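Local coordinates for protein particle-associated glycoside hydrolase (Acinetobacter phage Fri1, PDB 6C72) that probably depolymerises the capsular polysaccharide of Acinetobacter baumannii as a trimeric phage tailspike, opening the way for the virus to enter its host cell, at residues Met206-Phe220 against Trp233-Tyr245. Residues are numbered along the deposited sequence; the frame is centred on the assembly and turned at random.
Sequences MLGSRLGSTSSNCGF and WVDTSGFRLEGLY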
ATOM      1  N   MET A 206      -9.137  28.771  -7.693  1.00 31.06           N
ATOM      2  CA  MET A 206      -8.124  29.815  -7.735  1.00 30.65           C
ATOM      3  C   MET A 206      -7.837  30.165  -9.189  1.00 30.87           C
ATOM      4  O   MET A 206      -7.686  29.275 -10.027  1.00 31.15           O
ATOM      5  CB  MET A 206      -6.844  29.378  -7.009  1.00 30.27           C
ATOM      6  CG  MET A 206      -7.061  28.956  -5.547  1.00 30.46           C
ATOM      7  SD  MET A 206      -5.577  28.383  -4.645  1.00 30.21           S
ATOM      8  CE  MET A 206      -5.152  29.789  -3.656  1.00 30.20           C
ATOM      9  N   LEU A 207      -7.779  31.460  -9.489  1.00 28.65           N
ATOM     10  CA  LEU A 207      -7.615  31.952 -10.849  1.00 29.22           C
ATOM     11  C   LEU A 207      -6.357  32.802 -10.952  1.00 29.59           C
ATOM     12  O   LEU A 207      -6.024  33.559 -10.032  1.00 29.96           O
ATOM     13  CB  LEU A 207      -8.849  32.789 -11.297  1.00 30.42           C
ATOM     14  CG  LEU A 207     -10.145  31.984 -11.426  1.00 30.26           C
ATOM     15  CD1 LEU A 207     -11.342  32.890 -11.727  1.00 31.61           C
ATOM     16  CD2 LEU A 207     -10.035  30.890 -12.485  1.00 29.60           C
ATOM     17  N   GLY A 208      -5.690  32.713 -12.109  1.00 31.22           N
ATOM     18  CA  GLY A 208      -4.433  33.412 -12.314  1.00 31.55           C
ATOM     19  C   GLY A 208      -4.553  34.897 -12.601  1.00 31.89           C
ATOM     20  O   GLY A 208      -3.595  35.635 -12.348  1.00 32.17           O
ATOM     21  N   SER A 209      -5.698  35.359 -13.119  1.00 35.66           N
ATOM     22  CA  SER A 209      -5.847  36.782 -13.383  1.00 35.97           C
ATOM     23  C   SER A 209      -5.786  37.533 -12.063  1.00 35.24           C
ATOM     24  O   SER A 209      -6.269  37.048 -11.036  1.00 34.57           O
ATOM     25  CB  SER A 209      -7.151  37.084 -14.141  1.00 36.41           C
ATOM     26  OG  SER A 209      -8.322  36.840 -13.373  1.00 35.86           O
ATOM     27  N   ARG A 210      -5.136  38.696 -12.079  1.00 35.48           N
ATOM     28  CA  ARG A 210      -4.751  39.340 -10.832  1.00 35.74           C
ATOM     29  C   ARG A 210      -4.709  40.854 -10.997  1.00 37.62           C
ATOM     30  O   ARG A 210      -4.698  41.383 -12.109  1.00 38.67           O
ATOM     31  CB  ARG A 210      -3.397  38.790 -10.341  1.00 34.69           C
ATOM     32  CG  ARG A 210      -2.256  38.838 -11.359  1.00 35.06           C
ATOM     33  CD  ARG A 210      -1.604  40.189 -11.364  1.00 36.38           C
ATOM     34  NE  ARG A 210      -0.252  40.168 -11.900  1.00 36.44           N
ATOM     35  CZ  ARG A 210       0.621  41.162 -11.740  1.00 37.56           C
ATOM     36  NH1 ARG A 210       0.287  42.246 -11.060  1.00 38.70           N
ATOM     37  NH2 ARG A 210       1.831  41.069 -12.253  1.00 37.65           N
ATOM     38  N   LEU A 211      -4.661  41.554  -9.867  1.00 45.00           N
ATOM     39  CA  LEU A 211      -4.609  43.011  -9.894  1.00 45.36           C
ATOM     40  C   LEU A 211      -3.215  43.487 -10.276  1.00 45.80           C
ATOM     41  O   LEU A 211      -2.212  42.910  -9.849  1.00 45.63           O
ATOM     42  CB  LEU A 211      -4.973  43.586  -8.530  1.00 45.01           C
ATOM     43  CG  LEU A 211      -6.304  43.145  -7.953  1.00 44.67           C
ATOM     44  CD1 LEU A 211      -6.423  43.785  -6.609  1.00 44.68           C
ATOM     45  CD2 LEU A 211      -7.444  43.574  -8.866  1.00 45.18           C
ATOM     46  N   GLY A 212      -3.158  44.560 -11.060  1.00 56.67           N
ATOM     47  CA  GLY A 212      -1.906  45.200 -11.400  1.00 57.25           C
ATOM     48  C   GLY A 212      -1.362  44.891 -12.778  1.00 57.98           C
ATOM     49  O   GLY A 212      -0.424  45.566 -13.215  1.00 58.64           O
ATOM     50  N   SER A 213      -1.915  43.906 -13.479  1.00 63.56           N
ATOM     51  CA  SER A 213      -1.442  43.574 -14.815  1.00 64.46           C
ATOM     52  C   SER A 213      -2.559  42.890 -15.581  1.00 64.60           C
ATOM     53  O   SER A 213      -3.216  41.995 -15.042  1.00 63.88           O
ATOM     54  CB  SER A 213      -0.221  42.655 -14.772  1.00 64.60           C
ATOM     55  OG  SER A 213       0.192  42.315 -16.087  1.00 65.59           O
ATOM     56  N   THR A 214      -2.758  43.301 -16.832  1.00 90.15           N
ATOM     57  CA  THR A 214      -3.727  42.653 -17.703  1.00 90.48           C
ATOM     58  C   THR A 214      -3.115  41.553 -18.566  1.00 91.20           C
ATOM     59  O   THR A 214      -3.861  40.770 -19.161  1.00 91.46           O
ATOM     60  CB  THR A 214      -4.400  43.701 -18.604  1.00 91.17           C
ATOM     61  OG1 THR A 214      -3.444  44.229 -19.534  1.00 92.08           O
ATOM     62  CG2 THR A 214      -4.956  44.850 -17.766  1.00 90.68           C
ATOM     63  N   SER A 215      -1.784  41.457 -18.621  1.00 72.72           N
ATOM     64  CA  SER A 215      -1.079  40.493 -19.462  1.00 73.59           C
ATOM     65  C   SER A 215      -0.319  39.419 -18.696  1.00 73.14           C
ATOM     66  O   SER A 215      -0.159  38.309 -19.211  1.00 73.67           O
ATOM     67  CB  SER A 215      -0.082  41.219 -20.373  1.00 74.68           C
ATOM     68  OG  SER A 215       0.868  41.927 -19.598  1.00 74.30           O
ATOM     69  N   SER A 216       0.166  39.721 -17.495  1.00 50.22           N
ATOM     70  CA  SER A 216       0.981  38.797 -16.714  1.00 49.78           C
ATOM     71  C   SER A 216       0.187  38.312 -15.508  1.00 48.49           C
ATOM     72  O   SER A 216      -0.216  39.115 -14.660  1.00 47.74           O
ATOM     73  CB  SER A 216       2.281  39.466 -16.279  1.00 49.84           C
ATOM     74  OG  SER A 216       3.113  38.554 -15.601  1.00 49.47           O
ATOM     75  N   ASN A 217      -0.045  37.003 -15.440  1.00 36.41           N
ATOM     76  CA  ASN A 217      -0.881  36.442 -14.393  1.00 35.29           C
ATOM     77  C   ASN A 217      -0.079  36.190 -13.124  1.00 34.51           C
ATOM     78  O   ASN A 217       1.147  36.329 -13.082  1.00 34.85           O
ATOM     79  CB  ASN A 217      -1.537  35.147 -14.865  1.00 35.41           C
ATOM     80  CG  ASN A 217      -2.829  35.398 -15.615  1.00 35.72           C
ATOM     81  OD1 ASN A 217      -3.174  36.542 -15.897  1.00 36.00           O
ATOM     82  ND2 ASN A 217      -3.555  34.328 -15.940  1.00 35.72           N
ATOM     83  N   CYS A 218      -0.795  35.802 -12.077  1.00 36.74           N
ATOM     84  CA  CYS A 218      -0.159  35.502 -10.810  1.00 36.01           C
ATOM     85  C   CYS A 218       0.710  34.256 -10.933  1.00 36.21           C
ATOM     86  O   CYS A 218       0.343  33.283 -11.600  1.00 36.48           O
ATOM     87  CB  CYS A 218      -1.217  35.312  -9.734  1.00 35.06           C
ATOM     88  SG  CYS A 218      -0.481  35.043  -8.140  1.00 34.40           S
ATOM     89  N   GLY A 219       1.873  34.291 -10.291  1.00 35.81           N
ATOM     90  CA  GLY A 219       2.814  33.189 -10.362  1.00 36.09           C
ATOM     91  C   GLY A 219       2.267  31.864  -9.871  1.00 35.43           C
ATOM     92  O   GLY A 219       2.209  30.890 -10.626  1.00 35.87           O
ATOM     93  N   PHE A 220       1.855  31.813  -8.611  1.00 27.68           N
ATOM     94  CA  PHE A 220       1.419  30.582  -7.978  1.00 26.80           C
ATOM     95  C   PHE A 220       0.014  30.731  -7.423  1.00 26.72           C
ATOM     96  O   PHE A 220      -0.369  31.803  -6.932  1.00 27.40           O
ATOM     97  CB  PHE A 220       2.340  30.183  -6.820  1.00 26.61           C
ATOM     98  CG  PHE A 220       3.789  30.033  -7.202  1.00 27.36           C
ATOM     99  CD1 PHE A 220       4.195  29.013  -8.063  1.00 27.89           C
ATOM    100  CD2 PHE A 220       4.749  30.903  -6.680  1.00 27.68           C
ATOM    101  CE1 PHE A 220       5.538  28.868  -8.406  1.00 28.72           C
ATOM    102  CE2 PHE A 220       6.088  30.761  -7.010  1.00 28.40           C
ATOM    103  CZ  PHE A 220       6.488  29.736  -7.874  1.00 28.90           C
ATOM    104  N   TRP A 233     -11.335  19.631  -2.847  1.00 25.72           N
ATOM    105  CA  TRP A 233     -12.265  20.298  -3.765  1.00 25.58           C
ATOM    106  C   TRP A 233     -11.764  21.703  -4.126  1.00 25.53           C
ATOM    107  O   TRP A 233     -12.453  22.710  -3.940  1.00 26.12           O
ATOM    108  CB  TRP A 233     -13.670  20.346  -3.178  1.00 26.40           C
ATOM    109  CG  TRP A 233     -14.233  19.004  -2.933  1.00 26.77           C
ATOM    110  CD1 TRP A 233     -14.374  18.383  -1.722  1.00 27.75           C
ATOM    111  CD2 TRP A 233     -14.758  18.097  -3.912  1.00 26.61           C
ATOM    112  NE1 TRP A 233     -14.948  17.143  -1.886  1.00 28.00           N
ATOM    113  CE2 TRP A 233     -15.193  16.941  -3.219  1.00 27.16           C
ATOM    114  CE3 TRP A 233     -14.894  18.145  -5.304  1.00 26.31           C
ATOM    115  CZ2 TRP A 233     -15.756  15.844  -3.874  1.00 27.15           C
ATOM    116  CZ3 TRP A 233     -15.453  17.054  -5.953  1.00 26.45           C
ATOM    117  CH2 TRP A 233     -15.881  15.920  -5.236  1.00 26.86           C
ATOM    118  N   VAL A 234     -10.528  21.763  -4.616  1.00 27.21           N
ATOM    119  CA  VAL A 234      -9.914  23.000  -5.076  1.00 25.93           C
ATOM    120  C   VAL A 234      -9.473  22.819  -6.520  1.00 25.18           C
ATOM    121  O   VAL A 234      -8.788  21.845  -6.847  1.00 25.27           O
ATOM    122  CB  VAL A 234      -8.720  23.409  -4.192  1.00 25.58           C
ATOM    123  CG1 VAL A 234      -7.880  24.447  -4.909  1.00 24.77           C
ATOM    124  CG2 VAL A 234      -9.225  23.965  -2.874  1.00 26.46           C
ATOM    125  N   ASP A 235      -9.855  23.760  -7.373  1.00 29.88           N
ATOM    126  CA  ASP A 235      -9.355  23.846  -8.734  1.00 29.51           C
ATOM    127  C   ASP A 235      -8.407  25.033  -8.831  1.00 28.78           C
ATOM    128  O   ASP A 235      -8.520  25.997  -8.068  1.00 28.50           O
ATOM    129  CB  ASP A 235     -10.503  24.002  -9.740  1.00 29.94           C
ATOM    130  CG  ASP A 235     -11.433  22.783  -9.780  1.00 30.68           C
ATOM    131  OD1 ASP A 235     -11.197  21.798  -9.043  1.00 31.00           O
ATOM    132  OD2 ASP A 235     -12.400  22.804 -10.569  1.00 31.03           O
ATOM    133  N   THR A 236      -7.430  24.934  -9.726  1.00 26.33           N
ATOM    134  CA  THR A 236      -6.541  26.047 -10.028  1.00 26.02           C
ATOM    135  C   THR A 236      -6.433  26.194 -11.538  1.00 26.75           C
ATOM    136  O   THR A 236      -6.295  25.201 -12.255  1.00 27.31           O
ATOM    137  CB  THR A 236      -5.132  25.865  -9.409  1.00 25.52           C
ATOM    138  OG1 THR A 236      -4.535  24.662  -9.908  1.00 25.80           O
ATOM    139  CG2 THR A 236      -5.197  25.803  -7.888  1.00 25.09           C
ATOM    140  N   SER A 237      -6.472  27.434 -12.024  1.00 27.05           N
ATOM    141  CA  SER A 237      -6.481  27.651 -13.461  1.00 28.10           C
ATOM    142  C   SER A 237      -5.868  29.000 -13.795  1.00 28.36           C
ATOM    143  O   SER A 237      -6.165  29.999 -13.143  1.00 28.12           O
ATOM    144  CB  SER A 237      -7.904  27.581 -14.023  1.00 28.52           C
ATOM    145  OG  SER A 237      -7.934  28.062 -15.353  1.00 29.54           O
ATOM    146  N   GLY A 238      -5.015  29.014 -14.813  1.00 30.08           N
ATOM    147  CA  GLY A 238      -4.538  30.243 -15.408  1.00 30.73           C
ATOM    148  C   GLY A 238      -3.289  30.844 -14.798  1.00 30.41           C
ATOM    149  O   GLY A 238      -2.961  31.994 -15.124  1.00 30.77           O
ATOM    150  N   PHE A 239      -2.572  30.117 -13.946  1.00 30.29           N
ATOM    151  CA  PHE A 239      -1.435  30.717 -13.256  1.00 29.94           C
ATOM    152  C   PHE A 239      -0.199  30.779 -14.150  1.00 31.27           C
ATOM    153  O   PHE A 239       0.000  29.955 -15.045  1.00 32.40           O
ATOM    154  CB  PHE A 239      -1.154  29.976 -11.944  1.00 28.81           C
ATOM    155  CG  PHE A 239      -2.172  30.286 -10.889  1.00 27.73           C
ATOM    156  CD1 PHE A 239      -2.020  31.397 -10.064  1.00 27.62           C
ATOM    157  CD2 PHE A 239      -3.351  29.551 -10.805  1.00 27.45           C
ATOM    158  CE1 PHE A 239      -2.997  31.727  -9.126  1.00 27.78           C
ATOM    159  CE2 PHE A 239      -4.324  29.869  -9.865  1.00 26.88           C
ATOM    160  CZ  PHE A 239      -4.147  30.953  -9.025  1.00 27.37           C
ATOM    161  N   ARG A 240       0.617  31.807 -13.911  1.00 29.05           N
ATOM    162  CA  ARG A 240       1.773  32.072 -14.757  1.00 29.71           C
ATOM    163  C   ARG A 240       2.848  31.008 -14.581  1.00 28.99           C
ATOM    164  O   ARG A 240       3.579  30.704 -15.529  1.00 30.12           O
ATOM    165  CB  ARG A 240       2.318  33.467 -14.442  1.00 30.75           C
ATOM    166  CG  ARG A 240       3.525  33.906 -15.267  1.00 31.68           C
ATOM    167  CD  ARG A 240       3.928  35.348 -14.970  1.00 32.90           C
ATOM    168  NE  ARG A 240       3.976  35.642 -13.534  1.00 32.52           N
ATOM    169  CZ  ARG A 240       5.050  35.476 -12.756  1.00 32.25           C
ATOM    170  NH1 ARG A 240       6.187  35.008 -13.260  1.00 32.30           N
ATOM    171  NH2 ARG A 240       4.987  35.783 -11.464  1.00 32.04           N
ATOM    172  N   LEU A 241       2.966  30.439 -13.386  1.00 30.37           N
ATOM    173  CA  LEU A 241       3.934  29.374 -13.153  1.00 30.49           C
ATOM    174  C   LEU A 241       3.194  28.071 -12.877  1.00 30.05           C
ATOM    175  O   LEU A 241       3.038  27.245 -13.779  1.00 30.95           O
ATOM    176  CB  LEU A 241       4.876  29.735 -11.997  1.00 29.75           C
ATOM    177  CG  LEU A 241       5.677  31.016 -12.240  1.00 30.22           C
ATOM    178  CD1 LEU A 241       6.561  31.342 -11.056  1.00 29.65           C
ATOM    179  CD2 LEU A 241       6.516  30.916 -13.504  1.00 31.47           C
ATOM    180  N   GLU A 242       2.692  27.898 -11.652  1.00 31.55           N
ATOM    181  CA  GLU A 242       2.011  26.672 -11.260  1.00 30.86           C
ATOM    182  C   GLU A 242       0.773  26.991 -10.433  1.00 29.56           C
ATOM    183  O   GLU A 242       0.747  27.955  -9.663  1.00 29.01           O
ATOM    184  CB  GLU A 242       2.923  25.739 -10.443  1.00 30.51           C
ATOM    185  CG  GLU A 242       3.937  24.965 -11.267  1.00 31.74           C
ATOM    186  CD  GLU A 242       5.233  25.734 -11.452  1.00 32.26           C
ATOM    187  OE1 GLU A 242       5.550  26.595 -10.597  1.00 31.78           O
ATOM    188  OE2 GLU A 242       5.934  25.476 -12.454  1.00 32.99           O
ATOM    189  N   GLY A 243      -0.243  26.145 -10.573  1.00 24.69           N
ATOM    190  CA  GLY A 243      -1.359  26.220  -9.650  1.00 24.55           C
ATOM    191  C   GLY A 243      -0.965  25.832  -8.235  1.00 24.24           C
ATOM    192  O   GLY A 243      -1.458  26.411  -7.264  1.00 24.42           O
ATOM    193  N   LEU A 244      -0.061  24.863  -8.102  1.00 27.30           N
ATOM    194  CA  LEU A 244       0.445  24.384  -6.823  1.00 26.84           C
ATOM    195  C   LEU A 244       1.960  24.258  -6.918  1.00 27.21           C
ATOM    196  O   LEU A 244       2.476  23.723  -7.904  1.00 27.81           O
ATOM    197  CB  LEU A 244      -0.179  23.028  -6.462  1.00 26.72           C
ATOM    198  CG  LEU A 244       0.432  22.233  -5.302  1.00 26.62           C
ATOM    199  CD1 LEU A 244       0.259  22.925  -3.957  1.00 26.80           C
ATOM    200  CD2 LEU A 244      -0.112  20.801  -5.271  1.00 26.86           C
ATOM    201  N   TYR A 245       2.663  24.758  -5.905  1.00 31.00           N
ATOM    202  CA  TYR A 245       4.121  24.770  -5.874  1.00 31.74           C
ATOM    203  C   TYR A 245       4.562  24.516  -4.439  1.00 31.73           C
ATOM    204  O   TYR A 245       4.186  25.264  -3.530  1.00 31.68           O
ATOM    205  CB  TYR A 245       4.655  26.103  -6.393  1.00 32.43           C
ATOM    206  CG  TYR A 245       6.161  26.240  -6.466  1.00 33.45           C
ATOM    207  CD1 TYR A 245       6.851  25.900  -7.617  1.00 34.27           C
ATOM    208  CD2 TYR A 245       6.886  26.756  -5.397  1.00 33.60           C
ATOM    209  CE1 TYR A 245       8.219  26.044  -7.708  1.00 34.77           C
ATOM    210  CE2 TYR A 245       8.264  26.907  -5.470  1.00 34.24           C
ATOM    211  CZ  TYR A 245       8.925  26.546  -6.633  1.00 34.68           C
ATOM    212  OH  TYR A 245      10.296  26.698  -6.718  1.00 35.00           O
TER
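Gly219 O takes two backbone N-H groups from 233-245: Leu241 N at 2.9 Å, in the carbonyl plane and on a lone pair, and the longer Glu242 N at 3.2 Å. Cys218 O, one residue earlier, accepts from Arg240 N, and Asn217 O, two residues earlier, accepts from Arg240 NE, which lies 2.9 Å away with the oxygen in the guanidinium plane. Arg240 CG is anti to the backbone N (chi1 -179°), and a bend at chi3 turns the guanidinium over Gly219 CA; its NH2 goes on to Gly186 O. The segments belong to successive turns of a parallel beta-helix, consistent with the right-handed kind common in phage tailspikes: Met206 and Leu207 pair in parallel with Thr236 and Ser237, and after each loop Phe220 pairs with Glu242. Between the two pairings the buried Phe239 ring packs against the backbone of 206-220 and on Val189. Gly208 CA sits over the centre of one face of the Phe239 ring, a CH-pi contact 3.9 Å from its centroid; Met206 O and Cys218 O lie at the ring edge, and Met206 CB packs on Phe239 CZ at 3.7 Å. Further along, the Phe220 and Tyr245 rings overlap obliquely, centroids 4.3 Å apart and planes at 31°. Leu241 CD1 touches Phe220 CZ, and the Glu242 carboxylate lies nearly coplanar with the Phe220 ring, OE1 at its edge, while OE2 binds Arg269 and Asn270.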